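Local structure of putative ferredoxin (Rhodopseudomonas palustris, 4ID8) at residues His8-Cys14 and Asn35-Lys39; Leu23-Leu27 and Leu48-Ala52. The protein carries a [3Fe-4S] cluster and probably serves as an electron-transfer partner of the cytochrome P450 CYP194A4. One frame throughout, in Å; residues are numbered along the deposited sequence.

Contact 1: residues His8-Cys14 and Asn35-Lys39. With F3S (Fe3-s4 cluster), chain B.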
loop_
_atom_site.group_PDB
_atom_site.type_symbol
_atom_site.label_atom_id
_atom_site.label_comp_id
_atom_site.label_asym_id
_atom_site.label_seq_id
_atom_site.Cartn_x
_atom_site.Cartn_y
_atom_site.Cartn_z
ATOM N N HIS A 8 1.603 5.274 2.367
ATOM C CA HIS A 8 2.985 5.310 1.892
ATOM C C HIS A 8 3.634 3.942 1.987
ATOM O O HIS A 8 3.504 3.261 2.985
ATOM C CB HIS A 8 3.763 6.343 2.715
ATOM C CG HIS A 8 5.245 6.329 2.505
ATOM N ND1 HIS A 8 5.833 6.620 1.289
ATOM C CD2 HIS A 8 6.260 6.108 3.375
ATOM C CE1 HIS A 8 7.152 6.522 1.416
ATOM N NE2 HIS A 8 7.435 6.205 2.670
ATOM N N VAL A 9 4.373 3.533 0.970
ATOM C CA VAL A 9 5.218 2.333 1.112
ATOM C C VAL A 9 6.636 2.728 1.322
ATOM O O VAL A 9 7.206 3.453 0.517
ATOM C CB VAL A 9 5.172 1.477 -0.163
ATOM C CG1 VAL A 9 5.997 0.207 0.013
ATOM C CG2 VAL A 9 3.727 1.187 -0.562
ATOM N N ASP A 10 7.259 2.248 2.372
ATOM C CA ASP A 10 8.680 2.540 2.593
ATOM C C ASP A 10 9.513 1.635 1.697
ATOM O O ASP A 10 9.478 0.420 1.821
ATOM C CB ASP A 10 8.997 2.284 4.061
ATOM C CG ASP A 10 10.451 2.584 4.445
ATOM O OD1 ASP A 10 10.655 2.899 5.633
ATOM O OD2 ASP A 10 11.387 2.481 3.623
ATOM N N GLN A 11 10.278 2.223 0.802
ATOM C CA GLN A 11 10.983 1.458 -0.176
ATOM C C GLN A 11 12.059 0.584 0.430
ATOM O O GLN A 11 12.373 -0.489 -0.094
ATOM C CB GLN A 11 11.575 2.390 -1.213
ATOM C CG GLN A 11 10.532 3.046 -2.119
ATOM C CD GLN A 11 9.534 2.035 -2.677
ATOM O OE1 GLN A 11 9.873 1.169 -3.471
ATOM N NE2 GLN A 11 8.293 2.149 -2.255
ATOM N N ASP A 12 12.637 1.025 1.544
ATOM C CA ASP A 12 13.634 0.197 2.184
ATOM C C ASP A 12 13.086 -1.075 2.840
ATOM O O ASP A 12 13.725 -2.147 2.771
ATOM C CB ASP A 12 14.509 1.013 3.125
ATOM C CG ASP A 12 15.497 1.915 2.363
ATOM O OD1 ASP A 12 16.107 1.448 1.377
ATOM O OD2 ASP A 12 15.660 3.100 2.755
ATOM N N LYS A 13 11.894 -0.970 3.412
ATOM C CA LYS A 13 11.212 -2.128 3.953
ATOM C C LYS A 13 10.591 -3.072 2.915
ATOM O O LYS A 13 10.662 -4.268 3.085
ATOM C CB LYS A 13 10.187 -1.682 4.979
ATOM C CG LYS A 13 10.833 -0.952 6.128
ATOM C CD LYS A 13 9.823 -0.112 6.800
ATOM C CE LYS A 13 9.934 -0.226 8.287
ATOM N NZ LYS A 13 10.297 1.062 8.927
ATOM N N CYS A 14 10.003 -2.560 1.838
ATOM C CA CYS A 14 9.393 -3.412 0.783
ATOM C C CYS A 14 10.316 -4.510 0.254
ATOM O O CYS A 14 11.379 -4.224 -0.215
ATOM C CB CYS A 14 8.936 -2.553 -0.401
ATOM S SG CYS A 14 7.882 -3.489 -1.485
ATOM N N ASN A 35 8.586 -3.876 -6.502
ATOM C CA ASN A 35 8.363 -3.041 -5.326
ATOM C C ASN A 35 7.131 -2.201 -5.465
ATOM O O ASN A 35 6.785 -1.739 -6.575
ATOM C CB ASN A 35 9.555 -2.142 -5.095
ATOM C CG ASN A 35 10.802 -2.917 -4.777
ATOM O OD1 ASN A 35 10.937 -3.484 -3.702
ATOM N ND2 ASN A 35 11.719 -2.941 -5.704
ATOM N N ALA A 36 6.451 -2.028 -4.344
ATOM C CA ALA A 36 5.207 -1.298 -4.351
ATOM C C ALA A 36 5.405 0.193 -4.020
ATOM O O ALA A 36 6.356 0.591 -3.329
ATOM C CB ALA A 36 4.215 -1.933 -3.429
ATOM N N HIS A 37 4.499 1.015 -4.537
ATOM C CA HIS A 37 4.447 2.412 -4.172
ATOM C C HIS A 37 2.996 2.910 -4.257
ATOM O O HIS A 37 2.210 2.377 -5.058
ATOM C CB HIS A 37 5.425 3.261 -5.021
ATOM C CG HIS A 37 5.248 3.089 -6.484
ATOM N ND1 HIS A 37 6.087 2.300 -7.248
ATOM C CD2 HIS A 37 4.317 3.599 -7.343
ATOM C CE1 HIS A 37 5.677 2.333 -8.517
ATOM N NE2 HIS A 37 4.610 3.119 -8.604
ATOM N N GLU A 38 2.641 3.904 -3.424
ATOM C CA GLU A 38 1.337 4.560 -3.507
ATOM C C GLU A 38 1.083 5.203 -4.870
ATOM O O GLU A 38 1.962 5.639 -5.536
ATOM C CB GLU A 38 1.141 5.586 -2.401
ATOM C CG GLU A 38 2.224 6.642 -2.342
ATOM C CD GLU A 38 3.400 6.195 -1.489
ATOM O OE1 GLU A 38 3.666 4.964 -1.482
ATOM O OE2 GLU A 38 4.061 7.057 -0.835
ATOM N N LYS A 39 -0.177 5.302 -5.239
ATOM C CA LYS A 39 -0.604 5.430 -6.631
ATOM C C LYS A 39 -1.333 6.766 -6.724
ATOM O O LYS A 39 -2.038 7.156 -5.803
ATOM C CB LYS A 39 -1.518 4.228 -6.900
ATOM C CG LYS A 39 -2.068 3.971 -8.265
ATOM C CD LYS A 39 -3.064 2.835 -8.190
ATOM C CE LYS A 39 -3.368 2.193 -9.526
ATOM N NZ LYS A 39 -4.750 2.497 -10.093
HETATM FE FE1 F3S B . 6.075 -4.600 -0.561
HETATM FE FE3 F3S B . 3.520 -4.708 -0.776
HETATM FE FE4 F3S B . 4.623 -5.252 1.460
HETATM S S1 F3S B . 4.966 -5.395 -2.305
HETATM S S2 F3S B . 6.613 -6.193 0.887
HETATM S S3 F3S B . 4.608 -3.336 0.460
HETATM S S4 F3S B . 3.003 -6.439 0.543
HETATM O O HOH W 1 7.114 4.949 -1.738
HETATM O O HOH W 2 8.529 2.463 -6.193
#
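Asn35 meets the cluster ligand Cys14 through its amide oxygen: OD1 stands 3.8 Å from Cys14 SG, a packing distance, while Asn35 CB backs onto Gln11 OE1. The amide planes of Asn35 and Gln11 are turned 82° apart.

Ala36 is engaged through its backbone N and O and through its methyl. Its N-H points almost straight at Cys14 SG (N to SG 3.5 Å), and the same sulfur binds iron FE1 of the [3Fe-4S] cluster, with Cys14 SG to FE1 at 2.3 Å. N-H...S bonds of this kind are a familiar feature of iron-sulfur proteins and would probably draw some charge off the thiolate. Ala36 O receives Gln11 NE2 at 2.7 Å, the donor lying nearly in line with the carbonyl and the acceptor in the amide plane of Gln11. The bend in the Gln11 chain also lets NE2 give a longer bond to Val9 O, above that carbonyl's plane. Ala36 CB faces cluster sulfur S1 at 3.7 Å; Val9 CG1 lies 3.8 Å from S3.

His37 turns its ring away, but a water bridges ND1 and, weakly, Gln11 OE1.

Glu38, with CG between backbone N and carbonyl carbon (chi1 55°), folds its carboxylate back over the His8-Val9 backbone. OE2 takes His8 ND1 at 2.8 Å on its syn lone pair, in the plane of the imidazole, which stands 88° from the carboxylate. OE1 accepts Val9 N at 2.9 Å. With an alanine here, His8 ND1 and the Val9 N-H would probably both lose their acceptor, setting the imidazole freer to turn.

Side chains thus join two antiparallel pairs: strand 6-9 bonds to 64-67 (His8 with Asp65), strand 36-38 to 28-30 (His37 with Asp29), and Val9 packs on Phe28.

Contact 2: residues Leu23-Leu27 and Leu48-Ala52; sequences LAPEL and LIDKA
The carboxylate of Glu26 is the flat side-chain group that meets the helix start, and methyl CD2 of Leu48 lies over one of its faces, with Glu26 CD to Leu48 CD2 at 4.0 Å. The aliphatic CD of Lys51 lies on the same side of that plane, 4.3 Å from Glu26 OE1. The charges themselves stay apart, Glu26 OE2 being 6.1 Å from Lys51 NZ. The other branch of Leu48, CD1, presses on Glu26 CB at 3.6 Å and on Leu27 CG.

Leu48 is the N-cap residue of helix 49-58, and its carbonyl accepts Ala52 N in the first turn. In this ferredoxin domain that turn is packed against the loop leaving helix 19-23; the cluster ligand Cys20 sits in helix 19-23, and Cys59 follows directly after helix 49-58. The loop is itself closed by a bond from Leu27 N to Ala24 O.

Leu27 and Leu48 run past each other in opposite directions. With CG anti to the carbonyl carbon (chi1 -72°), Leu27 sends CD1 across to Ala52 CB at 4.0 Å. Ala52 also touches Val44. At the start of the loop, Ala24 CB abuts Lys51 CB at 4.1 Å, and the lysine chain continues beside the Leu23 carbonyl.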
loop_
_atom_site.group_PDB
_atom_site.type_symbol
_atom_site.label_atom_id
_atom_site.label_comp_id
_atom_site.label_asym_id
_atom_site.label_seq_id
_atom_site.Cartn_x
_atom_site.Cartn_y
_atom_site.Cartn_z
ATOM N N LEU A 23 -4.482 -7.224 -2.718
ATOM C CA LEU A 23 -5.647 -6.761 -1.894
ATOM C C LEU A 23 -6.305 -5.455 -2.324
ATOM O O LEU A 23 -7.502 -5.284 -2.199
ATOM C CB LEU A 23 -5.301 -6.636 -0.396
ATOM C CG LEU A 23 -4.805 -7.937 0.254
ATOM C CD1 LEU A 23 -4.248 -7.715 1.624
ATOM C CD2 LEU A 23 -5.870 -9.084 0.252
ATOM N N ALA A 24 -5.495 -4.530 -2.797
ATOM C CA ALA A 24 -5.965 -3.207 -3.060
ATOM C C ALA A 24 -5.217 -2.723 -4.288
ATOM O O ALA A 24 -4.365 -1.851 -4.155
ATOM C CB ALA A 24 -5.703 -2.321 -1.863
ATOM N N PRO A 25 -5.538 -3.310 -5.474
ATOM C CA PRO A 25 -4.929 -2.998 -6.757
ATOM C C PRO A 25 -5.076 -1.523 -7.050
ATOM O O PRO A 25 -4.227 -0.910 -7.695
ATOM C CB PRO A 25 -5.761 -3.816 -7.768
ATOM C CG PRO A 25 -6.621 -4.713 -6.992
ATOM C CD PRO A 25 -6.634 -4.302 -5.594
ATOM N N GLU A 26 -6.152 -0.960 -6.521
ATOM C CA GLU A 26 -6.550 0.425 -6.712
ATOM C C GLU A 26 -5.628 1.377 -5.985
ATOM O O GLU A 26 -5.570 2.537 -6.322
ATOM C CB GLU A 26 -8.008 0.642 -6.230
ATOM C CG GLU A 26 -9.059 -0.375 -6.753
ATOM C CD GLU A 26 -9.315 -1.592 -5.802
ATOM O OE1 GLU A 26 -8.547 -1.831 -4.833
ATOM O OE2 GLU A 26 -10.316 -2.325 -6.034
ATOM N N LEU A 27 -4.882 0.899 -5.007
ATOM C CA LEU A 27 -4.143 1.785 -4.161
ATOM C C LEU A 27 -2.618 1.722 -4.323
ATOM O O LEU A 27 -1.935 2.668 -3.944
ATOM C CB LEU A 27 -4.552 1.489 -2.697
ATOM C CG LEU A 27 -5.938 1.908 -2.185
ATOM C CD1 LEU A 27 -6.175 1.367 -0.819
ATOM C CD2 LEU A 27 -6.057 3.453 -2.163
ATOM N N LEU A 48 -12.430 2.458 -0.105
ATOM C CA LEU A 48 -11.250 1.617 -0.036
ATOM C C LEU A 48 -10.560 1.721 1.294
ATOM O O LEU A 48 -9.428 1.325 1.411
ATOM C CB LEU A 48 -10.275 1.982 -1.150
ATOM C CG LEU A 48 -10.814 1.758 -2.563
ATOM C CD1 LEU A 48 -9.817 2.288 -3.540
ATOM C CD2 LEU A 48 -11.092 0.290 -2.813
ATOM N N ILE A 49 -11.232 2.273 2.299
ATOM C CA ILE A 49 -10.602 2.600 3.594
ATOM C C ILE A 49 -10.253 1.327 4.307
ATOM O O ILE A 49 -9.188 1.187 4.902
ATOM C CB ILE A 49 -11.470 3.601 4.442
ATOM C CG1 ILE A 49 -11.176 5.054 3.981
ATOM C CG2 ILE A 49 -11.201 3.464 5.940
ATOM C CD1 ILE A 49 -12.079 6.176 4.595
ATOM N N ASP A 50 -11.147 0.365 4.199
ATOM C CA ASP A 50 -10.928 -0.945 4.787
ATOM C C ASP A 50 -9.843 -1.765 4.088
ATOM O O ASP A 50 -9.092 -2.473 4.760
ATOM C CB ASP A 50 -12.234 -1.762 4.800
ATOM C CG ASP A 50 -13.248 -1.272 5.850
ATOM O OD1 ASP A 50 -12.842 -0.539 6.805
ATOM O OD2 ASP A 50 -14.439 -1.646 5.680
ATOM N N LYS A 51 -9.771 -1.700 2.769
ATOM C CA LYS A 51 -8.717 -2.408 2.058
ATOM C C LYS A 51 -7.346 -1.837 2.311
ATOM O O LYS A 51 -6.351 -2.498 2.214
ATOM C CB LYS A 51 -9.007 -2.311 0.589
ATOM C CG LYS A 51 -10.151 -3.158 0.226
ATOM C CD LYS A 51 -10.623 -2.837 -1.168
ATOM C CE LYS A 51 -11.916 -3.625 -1.525
ATOM N NZ LYS A 51 -11.945 -4.948 -0.791
ATOM N N ALA A 52 -7.304 -0.554 2.559
ATOM C CA ALA A 52 -6.145 0.115 3.018
ATOM C C ALA A 52 -5.577 -0.487 4.312
ATOM O O ALA A 52 -4.462 -0.980 4.323
ATOM C CB ALA A 52 -6.477 1.600 3.188
#

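Contacts 1 and 2 are both partly buried and lie on opposite sides of the chain's centre, about 14 Å apart between centres. They share no helix or strand, although their segments alternate along the chain. Contact 1 joins strands beside the cluster and is largely polar, with hydrogen bonds to main-chain atoms, a cysteine sulfur and bound water. Contact 2 joins a loop to a helix start with no hydrogen bond across it; Leu27, Ala24 and Ala52 are buried in it, and Glu26 and the partly exposed Leu48 and Lys51 lie toward the surface. Lys39, which ends 35-39, ties the two by packing along the loop: its CD lies 3.1 Å from Glu26 O.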